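Local coordinates for toxin protein (Yersinia entomophaga, PDB 6AQK) that probably acts as an ADP-ribosyltransferase toxin, the C-terminal domain of an RHS protein, at residues M162-V174 against E184-T196. Residues are numbered along the deposited sequence; the frame is centred on the assembly and turned at random.
Sequences MWHFDLEPGHAGV and EVTFPLYNRMKIT
Val174 and Thr186 form a single antiparallel hydrogen-bonded pair, Val174 N to Thr186 O and Thr186 N to Val174 O both 2.8 Å, while the axes of strands 162-167 and 192-196 come within 9.1 Å, their directions 119° apart, meeting through side chains. Just before the bridge, Gly173 lays its CA over one face of the Phe187 ring, 3.6 Å from the centroid and 21° off the ring normal, a CH-pi contact. Gly173 has no side chain, and its CA and N lie directly against the ring, CE2 coming to 3.4 Å from Gly173 N. Phe187 CZ also touches Leu167 CD1. His171 ND1 accepts the Gly173 N-H almost in the imidazole plane (3.0 Å), and Leu167 CD2 covers one face of that imidazole. Ala172 CB packs on Pro188 CD, 3.6 Å away; a water accepts from Ala172 N and donates to Asn191 OD1, joining the loop to the end of the type II turn 188-191. Farther along, Met193 leaves its backbone with CG between N and the carbonyl carbon (chi1 67°) and bends at chi3, bringing SD to 3.7 Å from Trp163 CZ3 and CE to Phe165 CE1. The sulfur approaches the Trp163 ring obliquely and the Phe165 ring at its edge, two Met-aromatic contacts; Ile195 CD1 lies near the Trp163 plane at its edge. Trp163 NE1 is hydrogen-bonded to Asp106 OD2. Strand 220-226 lies between 161-167 and 192-200 in the five-stranded mixed sheet, so the methionine contacts bridge across an intervening strand. The chemistry is thus divided: two backbone bonds, a histidine-held glycine and one water fix the loop, whereas sulfur, aromatic and aliphatic surfaces join the strands in a buried apolar core.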
loop_
_atom_site.group_PDB
_atom_site.type_symbol
_atom_site.label_atom_id
_atom_site.label_comp_id
_atom_site.label_asym_id
_atom_site.label_seq_id
_atom_site.Cartn_x
_atom_site.Cartn_y
_atom_site.Cartn_z
ATOM N N MET A 162 10.272 4.470 -2.835
ATOM C CA MET A 162 10.131 3.117 -3.317
ATOM C C MET A 162 10.286 2.154 -2.141
ATOM O O MET A 162 11.226 2.257 -1.356
ATOM C CB MET A 162 11.147 2.737 -4.391
ATOM C CG MET A 162 10.871 1.385 -5.029
ATOM S SD MET A 162 12.204 0.729 -6.118
ATOM C CE MET A 162 13.218 0.051 -4.846
ATOM N N TRP A 163 9.387 1.197 -2.037
ATOM C CA TRP A 163 9.567 0.094 -1.137
ATOM C C TRP A 163 10.222 -1.085 -1.851
ATOM O O TRP A 163 9.910 -1.393 -2.982
ATOM C CB TRP A 163 8.218 -0.407 -0.636
ATOM C CG TRP A 163 7.238 0.566 -0.068
ATOM C CD1 TRP A 163 6.522 1.513 -0.737
ATOM C CD2 TRP A 163 6.758 0.620 1.329
ATOM N NE1 TRP A 163 5.649 2.159 0.116
ATOM C CE2 TRP A 163 5.761 1.632 1.378
ATOM C CE3 TRP A 163 7.079 -0.058 2.506
ATOM C CZ2 TRP A 163 5.070 1.933 2.542
ATOM C CZ3 TRP A 163 6.373 0.231 3.652
ATOM C CH2 TRP A 163 5.404 1.254 3.668
ATOM N N HIS A 164 11.106 -1.767 -1.142
ATOM C CA HIS A 164 11.715 -2.984 -1.633
ATOM C C HIS A 164 11.368 -4.044 -0.629
ATOM O O HIS A 164 11.877 -4.044 0.497
ATOM C CB HIS A 164 13.228 -2.821 -1.737
ATOM C CG HIS A 164 13.917 -4.036 -2.244
ATOM N ND1 HIS A 164 15.281 -4.161 -2.248
ATOM C CD2 HIS A 164 13.423 -5.193 -2.748
ATOM C CE1 HIS A 164 15.609 -5.332 -2.765
ATOM N NE2 HIS A 164 14.498 -5.975 -3.084
ATOM N N PHE A 165 10.477 -4.928 -1.062
ATOM C CA PHE A 165 9.921 -6.002 -0.247
ATOM C C PHE A 165 10.657 -7.301 -0.465
ATOM O O PHE A 165 10.841 -7.753 -1.587
ATOM C CB PHE A 165 8.482 -6.188 -0.589
ATOM C CG PHE A 165 7.621 -5.031 -0.127
ATOM C CD1 PHE A 165 7.532 -4.692 1.220
ATOM C CD2 PHE A 165 6.893 -4.303 -1.036
ATOM C CE1 PHE A 165 6.785 -3.602 1.638
ATOM C CE2 PHE A 165 6.183 -3.220 -0.627
ATOM C CZ PHE A 165 6.084 -2.895 0.674
ATOM N N ASP A 166 11.115 -7.843 0.646
ATOM C CA ASP A 166 11.589 -9.237 0.730
ATOM C C ASP A 166 10.418 -10.121 1.166
ATOM O O ASP A 166 9.882 -9.958 2.260
ATOM C CB ASP A 166 12.756 -9.269 1.736
ATOM C CG ASP A 166 13.291 -10.653 1.993
ATOM O OD1 ASP A 166 13.008 -11.572 1.203
ATOM O OD2 ASP A 166 14.033 -10.810 2.998
ATOM N N LEU A 167 10.041 -11.053 0.304
ATOM C CA LEU A 167 8.880 -11.911 0.597
ATOM C C LEU A 167 9.323 -13.150 1.375
ATOM O O LEU A 167 9.992 -13.947 0.842
ATOM C CB LEU A 167 8.180 -12.277 -0.681
ATOM C CG LEU A 167 7.134 -11.283 -1.155
ATOM C CD1 LEU A 167 7.507 -9.828 -1.041
ATOM C CD2 LEU A 167 6.655 -11.648 -2.553
ATOM N N GLU A 168 8.892 -13.312 2.618
ATOM C CA GLU A 168 9.315 -14.513 3.411
ATOM C C GLU A 168 8.386 -15.663 2.978
ATOM O O GLU A 168 7.220 -15.416 2.657
ATOM C CB GLU A 168 9.135 -14.292 4.885
ATOM C CG GLU A 168 10.142 -13.313 5.497
ATOM C CD GLU A 168 10.048 -13.252 7.031
ATOM O OE1 GLU A 168 9.109 -13.821 7.675
ATOM O OE2 GLU A 168 10.935 -12.597 7.608
ATOM N N PRO A 169 8.871 -16.923 3.016
ATOM C CA PRO A 169 7.980 -18.063 2.731
ATOM C C PRO A 169 6.688 -18.008 3.562
ATOM O O PRO A 169 6.736 -17.729 4.734
ATOM C CB PRO A 169 8.874 -19.276 3.126
ATOM C CG PRO A 169 10.245 -18.796 2.777
ATOM C CD PRO A 169 10.258 -17.371 3.326
ATOM N N GLY A 170 5.550 -18.253 2.949
ATOM C CA GLY A 170 4.260 -18.166 3.675
ATOM C C GLY A 170 3.665 -16.751 3.673
ATOM O O GLY A 170 2.651 -16.501 4.318
ATOM N N HIS A 171 4.314 -15.822 2.952
ATOM C CA HIS A 171 3.764 -14.425 2.834
ATOM C C HIS A 171 2.422 -14.436 2.173
ATOM O O HIS A 171 2.012 -15.432 1.550
ATOM C CB HIS A 171 4.693 -13.552 2.030
ATOM C CG HIS A 171 4.827 -13.981 0.628
ATOM N ND1 HIS A 171 3.881 -13.680 -0.340
ATOM C CD2 HIS A 171 5.729 -14.801 0.040
ATOM C CE1 HIS A 171 4.223 -14.284 -1.463
ATOM N NE2 HIS A 171 5.353 -14.967 -1.259
ATOM N N ALA A 172 1.728 -13.314 2.253
ATOM C CA ALA A 172 0.336 -13.205 1.825
ATOM C C ALA A 172 0.149 -12.548 0.449
ATOM O O ALA A 172 -0.952 -12.236 0.079
ATOM C CB ALA A 172 -0.446 -12.416 2.900
ATOM N N GLY A 173 1.208 -12.399 -0.340
ATOM C CA GLY A 173 1.116 -11.721 -1.632
ATOM C C GLY A 173 0.485 -12.644 -2.660
ATOM O O GLY A 173 0.877 -13.802 -2.797
ATOM N N VAL A 174 -0.452 -12.112 -3.430
ATOM C CA VAL A 174 -1.073 -12.884 -4.445
ATOM C C VAL A 174 -0.958 -12.281 -5.829
ATOM O O VAL A 174 -0.975 -11.032 -6.022
ATOM C CB VAL A 174 -2.533 -13.045 -4.094
ATOM C CG1 VAL A 174 -2.695 -13.750 -2.769
ATOM C CG2 VAL A 174 -3.315 -11.748 -4.090
ATOM N N GLU A 184 1.529 -7.456 -11.240
ATOM C CA GLU A 184 1.156 -6.859 -9.938
ATOM C C GLU A 184 0.974 -7.997 -8.939
ATOM O O GLU A 184 0.309 -9.008 -9.268
ATOM C CB GLU A 184 -0.080 -6.015 -10.099
ATOM C CG GLU A 184 -0.583 -5.382 -8.816
ATOM C CD GLU A 184 -1.506 -4.174 -9.098
ATOM O OE1 GLU A 184 -2.740 -4.249 -8.895
ATOM O OE2 GLU A 184 -0.993 -3.149 -9.519
ATOM N N VAL A 185 1.566 -7.844 -7.738
ATOM C CA VAL A 185 1.356 -8.747 -6.622
ATOM C C VAL A 185 0.683 -7.956 -5.511
ATOM O O VAL A 185 1.216 -6.958 -5.083
ATOM C CB VAL A 185 2.720 -9.298 -6.120
ATOM C CG1 VAL A 185 2.549 -10.090 -4.847
ATOM C CG2 VAL A 185 3.444 -10.079 -7.212
ATOM N N THR A 186 -0.440 -8.430 -5.018
ATOM C CA THR A 186 -1.181 -7.722 -3.999
ATOM C C THR A 186 -1.176 -8.340 -2.621
ATOM O O THR A 186 -1.167 -9.611 -2.463
ATOM C CB THR A 186 -2.646 -7.632 -4.509
ATOM O OG1 THR A 186 -2.626 -7.222 -5.885
ATOM C CG2 THR A 186 -3.510 -6.628 -3.680
ATOM N N PHE A 187 -1.256 -7.480 -1.601
ATOM C CA PHE A 187 -1.200 -7.912 -0.214
ATOM C C PHE A 187 -2.451 -7.482 0.441
ATOM O O PHE A 187 -3.055 -6.495 0.025
ATOM C CB PHE A 187 0.017 -7.375 0.488
ATOM C CG PHE A 187 1.289 -7.974 -0.019
ATOM C CD1 PHE A 187 1.846 -7.543 -1.218
ATOM C CD2 PHE A 187 1.835 -9.069 0.616
ATOM C CE1 PHE A 187 3.021 -8.098 -1.683
ATOM C CE2 PHE A 187 3.021 -9.626 0.169
ATOM C CZ PHE A 187 3.595 -9.161 -1.001
ATOM N N PRO A 188 -2.910 -8.244 1.436
ATOM C CA PRO A 188 -4.181 -7.929 2.015
ATOM C C PRO A 188 -4.197 -6.812 3.040
ATOM O O PRO A 188 -3.169 -6.433 3.614
ATOM C CB PRO A 188 -4.591 -9.286 2.648
ATOM C CG PRO A 188 -3.285 -9.793 3.121
ATOM C CD PRO A 188 -2.354 -9.465 2.014
ATOM N N LEU A 189 -5.380 -6.259 3.264
ATOM C CA LEU A 189 -5.560 -5.320 4.383
ATOM C C LEU A 189 -5.029 -5.947 5.701
ATOM O O LEU A 189 -5.279 -7.139 5.976
ATOM C CB LEU A 189 -7.031 -4.977 4.526
ATOM C CG LEU A 189 -7.355 -3.843 5.544
ATOM C CD1 LEU A 189 -6.589 -2.551 5.221
ATOM C CD2 LEU A 189 -8.850 -3.586 5.556
ATOM N N TYR A 190 -4.278 -5.193 6.484
ATOM C CA TYR A 190 -3.622 -5.677 7.732
ATOM C C TYR A 190 -2.479 -6.645 7.525
ATOM O O TYR A 190 -1.956 -7.190 8.488
ATOM C CB TYR A 190 -4.590 -6.202 8.809
ATOM C CG TYR A 190 -5.878 -5.404 8.928
ATOM C CD1 TYR A 190 -5.868 -4.033 9.135
ATOM C CD2 TYR A 190 -7.120 -6.051 8.922
ATOM C CE1 TYR A 190 -7.040 -3.291 9.248
ATOM C CE2 TYR A 190 -8.316 -5.303 9.026
ATOM C CZ TYR A 190 -8.276 -3.948 9.218
ATOM O OH TYR A 190 -9.436 -3.213 9.353
ATOM N N ASN A 191 -1.991 -6.777 6.290
ATOM C CA ASN A 191 -0.803 -7.559 6.024
ATOM C C ASN A 191 0.307 -7.136 6.978
ATOM O O ASN A 191 0.543 -5.939 7.172
ATOM C CB ASN A 191 -0.381 -7.325 4.579
ATOM C CG ASN A 191 0.862 -8.073 4.203
ATOM O OD1 ASN A 191 0.865 -9.284 4.287
ATOM N ND2 ASN A 191 1.918 -7.348 3.781
ATOM N N ARG A 192 0.992 -8.126 7.538
ATOM C CA ARG A 192 2.094 -7.883 8.443
ATOM C C ARG A 192 3.385 -7.717 7.705
ATOM O O ARG A 192 3.754 -8.558 6.895
ATOM C CB ARG A 192 2.219 -9.054 9.464
ATOM C CG ARG A 192 1.063 -9.044 10.470
ATOM C CD ARG A 192 1.078 -10.130 11.544
ATOM N NE ARG A 192 1.918 -11.257 11.173
ATOM C CZ ARG A 192 3.084 -11.609 11.738
ATOM N NH1 ARG A 192 3.719 -12.670 11.275
ATOM N NH2 ARG A 192 3.619 -10.948 12.773
ATOM N N MET A 193 4.089 -6.659 8.046
ATOM C CA MET A 193 5.421 -6.402 7.500
ATOM C C MET A 193 6.369 -5.914 8.607
ATOM O O MET A 193 5.952 -5.350 9.618
ATOM C CB MET A 193 5.367 -5.417 6.356
ATOM C CG MET A 193 4.962 -4.007 6.687
ATOM S SD MET A 193 5.059 -2.845 5.261
ATOM C CE MET A 193 3.893 -3.613 4.169
ATOM N N LYS A 194 7.647 -6.129 8.378
ATOM C CA LYS A 194 8.697 -5.701 9.286
ATOM C C LYS A 194 9.575 -4.722 8.536
ATOM O O LYS A 194 10.133 -5.129 7.540
ATOM C CB LYS A 194 9.482 -6.919 9.735
ATOM C CG LYS A 194 10.621 -6.621 10.689
ATOM C CD LYS A 194 11.360 -7.941 10.831
ATOM C CE LYS A 194 12.705 -7.844 11.527
ATOM N NZ LYS A 194 12.462 -7.835 12.995
ATOM N N ILE A 195 9.576 -3.463 8.960
ATOM C CA ILE A 195 10.415 -2.440 8.350
ATOM C C ILE A 195 11.820 -2.723 8.876
ATOM O O ILE A 195 12.042 -2.724 10.113
ATOM C CB ILE A 195 10.025 -1.021 8.732
ATOM C CG1 ILE A 195 8.510 -0.769 8.508
ATOM C CG2 ILE A 195 10.890 0.004 7.952
ATOM C CD1 ILE A 195 8.025 -1.092 7.122
ATOM N N THR A 196 12.761 -2.925 7.957
ATOM C CA THR A 196 14.124 -3.142 8.375
ATOM C C THR A 196 15.086 -2.014 8.122
ATOM O O THR A 196 16.136 -1.950 8.790
ATOM C CB THR A 196 14.701 -4.427 7.785
ATOM O OG1 THR A 196 14.784 -4.292 6.370
ATOM C CG2 THR A 196 13.738 -5.580 8.080
HETATM O O HOH W 1 2.833 -11.049 3.782
#